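Local coordinates for protein Rho guanine nucleotide exchange factor 12 (Homo sapiens, PDB 1TXD) that acts as a guanine nucleotide exchange factor for the small GTPase RhoA, here represented by its catalytic DH domain and the adjoining PH domain, at residues A[125-133]-A[215-226]. The protein carries 1 engineered substitution. Sequence-based numbering, arbitrary orientation.
Sequences CSNQPFALE and VKEAENKQRLED
Phe-130 fits as a knob into a hole on helix 191-230 made by Ala-218, Lys-221, Gln-222 and Glu-225. Gln-222 covers one ring face in a CH-pi contact, its CB 3.8 Å from the centroid of the Phe-130 ring, while the amide plane stands almost perpendicular to the ring. At the ring edge the Glu-225 carboxylate draws up, OE1 3.4 Å from Phe-130 CE1. Lys-67, from outside the two segments, makes a cation-pi contact with the same ring. A chi1 of -58° sets Phe-130 CG anti to the carbonyl carbon and brings the ring's far end up against the long helix, where CE2 comes to rest on the Ala-218 methyl group. Trimming this ring to a methyl, as in an alanine, is likely to open a gap over Ala-218 and leave Gln-222 CB and CG without their aromatic partner.

Further apolar packing follows the same helix: Pro-129 CG meets Glu-219 CG at 3.7 Å, and Val-215 CG2 lies 3.9 Å from Cys-125 CB. Here the break between helices 112-126 and 128-141 of the DH helical bundle sits against the long helix 191-230, which runs on toward the PH domain; the axes of segments 128-133 and 215-226 run 38° apart in direction.

The polar end works through water, which donates to Glu-133 OE1 at 2.9 Å, accepts from Gln-222 NE2 at 3.1 Å and donates weakly to Asp-226 OD1. It probably eases the repulsion between the two carboxylates, and Arg-229 forms a salt bridge with Asp-226.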
loop_
_atom_site.group_PDB
_atom_site.type_symbol
_atom_site.label_atom_id
_atom_site.label_comp_id
_atom_site.label_asym_id
_atom_site.label_seq_id
_atom_site.Cartn_x
_atom_site.Cartn_y
_atom_site.Cartn_z
ATOM N N CYS A 125 -0.568 6.814 -0.182
ATOM C CA CYS A 125 -0.544 5.567 0.519
ATOM C C CYS A 125 0.167 4.412 -0.225
ATOM O O CYS A 125 0.713 3.525 0.398
ATOM C CB CYS A 125 -1.986 5.115 0.870
ATOM S SG CYS A 125 -2.954 6.232 1.924
ATOM N N SER A 126 0.091 4.403 -1.546
ATOM C CA SER A 126 0.684 3.329 -2.369
ATOM C C SER A 126 2.192 3.519 -2.403
ATOM O O SER A 126 2.910 2.596 -2.560
ATOM C CB SER A 126 0.110 3.327 -3.805
ATOM O OG SER A 126 0.509 4.500 -4.513
ATOM N N ASN A 127 2.631 4.747 -2.186
ATOM C CA ASN A 127 4.025 5.061 -2.039
ATOM C C ASN A 127 4.722 4.699 -0.732
ATOM O O ASN A 127 5.990 4.735 -0.667
ATOM C CB ASN A 127 4.267 6.571 -2.173
ATOM C CG ASN A 127 5.727 6.874 -2.459
ATOM O OD1 ASN A 127 6.304 6.211 -3.255
ATOM N ND2 ASN A 127 6.332 7.788 -1.731
ATOM N N GLN A 128 3.915 4.379 0.273
ATOM C CA GLN A 128 4.381 4.107 1.594
ATOM C C GLN A 128 5.526 3.103 1.673
ATOM O O GLN A 128 6.468 3.397 2.375
ATOM C CB GLN A 128 3.227 3.675 2.516
ATOM C CG GLN A 128 3.730 3.226 3.905
ATOM C CD GLN A 128 2.591 2.998 4.860
ATOM O OE1 GLN A 128 1.754 3.867 5.039
ATOM N NE2 GLN A 128 2.528 1.818 5.429
ATOM N N PRO A 129 5.468 1.943 1.022
ATOM C CA PRO A 129 6.564 0.983 1.121
ATOM C C PRO A 129 7.838 1.572 0.468
ATOM O O PRO A 129 8.966 1.327 0.936
ATOM C CB PRO A 129 6.074 -0.254 0.338
ATOM C CG PRO A 129 4.640 -0.050 -0.025
ATOM C CD PRO A 129 4.372 1.459 0.178
ATOM N N PHE A 130 7.672 2.314 -0.621
ATOM C CA PHE A 130 8.833 2.952 -1.208
ATOM C C PHE A 130 9.358 3.968 -0.190
ATOM O O PHE A 130 10.568 4.124 -0.063
ATOM C CB PHE A 130 8.566 3.648 -2.592
ATOM C CG PHE A 130 8.043 2.703 -3.639
ATOM C CD1 PHE A 130 8.904 1.920 -4.394
ATOM C CD2 PHE A 130 6.679 2.601 -3.875
ATOM C CE1 PHE A 130 8.428 1.027 -5.323
ATOM C CE2 PHE A 130 6.200 1.703 -4.839
ATOM C CZ PHE A 130 7.066 0.936 -5.567
ATOM N N ALA A 131 8.482 4.666 0.512
ATOM C CA ALA A 131 8.958 5.870 1.278
ATOM C C ALA A 131 9.658 5.342 2.546
ATOM O O ALA A 131 10.701 5.818 2.927
ATOM C CB ALA A 131 7.847 6.802 1.596
ATOM N N LEU A 132 9.197 4.205 3.059
ATOM C CA LEU A 132 9.723 3.691 4.321
ATOM C C LEU A 132 11.089 3.086 4.044
ATOM O O LEU A 132 11.918 3.001 4.915
ATOM C CB LEU A 132 8.793 2.608 4.914
ATOM C CG LEU A 132 7.455 3.065 5.515
ATOM C CD1 LEU A 132 6.889 2.045 6.384
ATOM C CD2 LEU A 132 7.506 4.385 6.293
ATOM N N GLU A 133 11.297 2.600 2.832
ATOM C CA GLU A 133 12.543 1.948 2.504
ATOM C C GLU A 133 13.564 2.988 2.171
ATOM O O GLU A 133 14.727 2.792 2.462
ATOM C CB GLU A 133 12.359 0.889 1.391
ATOM C CG GLU A 133 13.652 0.603 0.627
ATOM C CD GLU A 133 14.604 -0.270 1.388
ATOM O OE1 GLU A 133 14.093 -1.202 2.111
ATOM O OE2 GLU A 133 15.852 -0.053 1.215
ATOM N N VAL A 215 -2.325 0.046 -3.261
ATOM C CA VAL A 215 -1.325 -0.276 -2.245
ATOM C C VAL A 215 -0.777 -1.641 -2.547
ATOM O O VAL A 215 0.430 -1.799 -2.621
ATOM C CB VAL A 215 -1.889 -0.157 -0.744
ATOM C CG1 VAL A 215 -0.998 -0.886 0.287
ATOM C CG2 VAL A 215 -2.007 1.346 -0.304
ATOM N N LYS A 216 -1.663 -2.609 -2.772
ATOM C CA LYS A 216 -1.271 -3.957 -3.174
ATOM C C LYS A 216 -0.353 -3.913 -4.419
ATOM O O LYS A 216 0.760 -4.413 -4.369
ATOM C CB LYS A 216 -2.521 -4.814 -3.413
ATOM C CG LYS A 216 -2.279 -6.310 -3.715
ATOM C CD LYS A 216 -3.555 -7.129 -3.551
ATOM C CE LYS A 216 -3.444 -8.532 -4.200
ATOM N NZ LYS A 216 -4.751 -9.315 -4.173
ATOM N N GLU A 217 -0.801 -3.268 -5.501
ATOM C CA GLU A 217 0.006 -3.132 -6.725
ATOM C C GLU A 217 1.374 -2.626 -6.335
ATOM O O GLU A 217 2.380 -3.217 -6.684
ATOM C CB GLU A 217 -0.686 -2.251 -7.818
ATOM C CG GLU A 217 -1.353 -3.055 -8.971
ATOM C CD GLU A 217 -2.711 -2.529 -9.493
ATOM O OE1 GLU A 217 -2.840 -1.323 -9.784
ATOM O OE2 GLU A 217 -3.667 -3.327 -9.648
ATOM N N ALA A 218 1.432 -1.560 -5.543
ATOM C CA ALA A 218 2.701 -0.986 -5.149
ATOM C C ALA A 218 3.564 -1.857 -4.213
ATOM O O ALA A 218 4.752 -1.908 -4.378
ATOM C CB ALA A 218 2.497 0.405 -4.546
ATOM N N GLU A 219 3.012 -2.501 -3.202
ATOM C CA GLU A 219 3.828 -3.418 -2.409
ATOM C C GLU A 219 4.485 -4.528 -3.280
ATOM O O GLU A 219 5.595 -4.998 -2.972
ATOM C CB GLU A 219 2.960 -4.108 -1.335
ATOM C CG GLU A 219 2.536 -3.144 -0.220
ATOM C CD GLU A 219 1.553 -3.783 0.744
ATOM O OE1 GLU A 219 1.482 -3.360 1.919
ATOM O OE2 GLU A 219 0.832 -4.690 0.312
ATOM N N ASN A 220 3.804 -4.975 -4.338
ATOM C CA ASN A 220 4.379 -5.982 -5.225
ATOM C C ASN A 220 5.561 -5.408 -5.976
ATOM O O ASN A 220 6.590 -6.063 -6.037
ATOM C CB ASN A 220 3.329 -6.580 -6.194
ATOM C CG ASN A 220 3.837 -7.858 -6.936
ATOM O OD1 ASN A 220 5.030 -8.005 -7.266
ATOM N ND2 ASN A 220 2.917 -8.768 -7.215
ATOM N N LYS A 221 5.461 -4.166 -6.477
ATOM C CA LYS A 221 6.568 -3.536 -7.202
ATOM C C LYS A 221 7.767 -3.218 -6.322
ATOM O O LYS A 221 8.897 -3.255 -6.800
ATOM C CB LYS A 221 6.155 -2.211 -7.886
ATOM C CG LYS A 221 5.154 -2.422 -9.028
ATOM C CD LYS A 221 4.513 -1.094 -9.485
ATOM C CE LYS A 221 3.187 -1.330 -10.206
ATOM N NZ LYS A 221 3.089 -0.517 -11.455
ATOM N N GLN A 222 7.524 -2.825 -5.070
ATOM C CA GLN A 222 8.612 -2.421 -4.184
ATOM C C GLN A 222 9.379 -3.685 -3.717
ATOM O O GLN A 222 10.611 -3.674 -3.501
ATOM C CB GLN A 222 8.071 -1.566 -3.035
ATOM C CG GLN A 222 9.150 -0.845 -2.188
ATOM C CD GLN A 222 9.831 -1.816 -1.218
ATOM O OE1 GLN A 222 9.145 -2.623 -0.555
ATOM N NE2 GLN A 222 11.160 -1.820 -1.206
ATOM N N ARG A 223 8.670 -4.808 -3.625
ATOM C CA ARG A 223 9.336 -6.068 -3.316
ATOM C C ARG A 223 10.322 -6.418 -4.413
ATOM O O ARG A 223 11.478 -6.723 -4.158
ATOM C CB ARG A 223 8.333 -7.177 -3.179
ATOM C CG ARG A 223 7.823 -7.354 -1.779
ATOM C CD ARG A 223 7.139 -8.718 -1.602
ATOM N NE ARG A 223 6.021 -8.865 -2.545
ATOM C CZ ARG A 223 4.719 -8.558 -2.312
ATOM N NH1 ARG A 223 4.304 -8.053 -1.150
ATOM N NH2 ARG A 223 3.810 -8.773 -3.270
ATOM N N LEU A 224 9.844 -6.354 -5.646
ATOM C CA LEU A 224 10.693 -6.532 -6.814
ATOM C C LEU A 224 11.838 -5.600 -6.859
ATOM O O LEU A 224 12.956 -6.012 -7.150
ATOM C CB LEU A 224 9.869 -6.352 -8.090
ATOM C CG LEU A 224 9.236 -7.630 -8.626
ATOM C CD1 LEU A 224 8.546 -7.308 -9.947
ATOM C CD2 LEU A 224 10.291 -8.703 -8.821
ATOM N N GLU A 225 11.587 -4.321 -6.565
ATOM C CA GLU A 225 12.642 -3.303 -6.669
ATOM C C GLU A 225 13.786 -3.636 -5.705
ATOM O O GLU A 225 14.973 -3.359 -5.946
ATOM C CB GLU A 225 12.023 -1.941 -6.318
ATOM C CG GLU A 225 12.892 -0.766 -6.589
ATOM C CD GLU A 225 12.105 0.532 -6.417
ATOM O OE1 GLU A 225 11.230 0.804 -7.260
ATOM O OE2 GLU A 225 12.359 1.260 -5.440
ATOM N N ASP A 226 13.378 -4.199 -4.577
ATOM C CA ASP A 226 14.269 -4.741 -3.554
ATOM C C ASP A 226 14.999 -5.965 -4.092
ATOM O O ASP A 226 16.207 -6.087 -3.939
ATOM C CB ASP A 226 13.458 -5.163 -2.310
ATOM C CG ASP A 226 14.354 -5.466 -1.111
ATOM O OD1 ASP A 226 15.087 -4.541 -0.657
ATOM O OD2 ASP A 226 14.386 -6.603 -0.584
HETATM O O HOH W 1 12.994 -3.439 0.712
#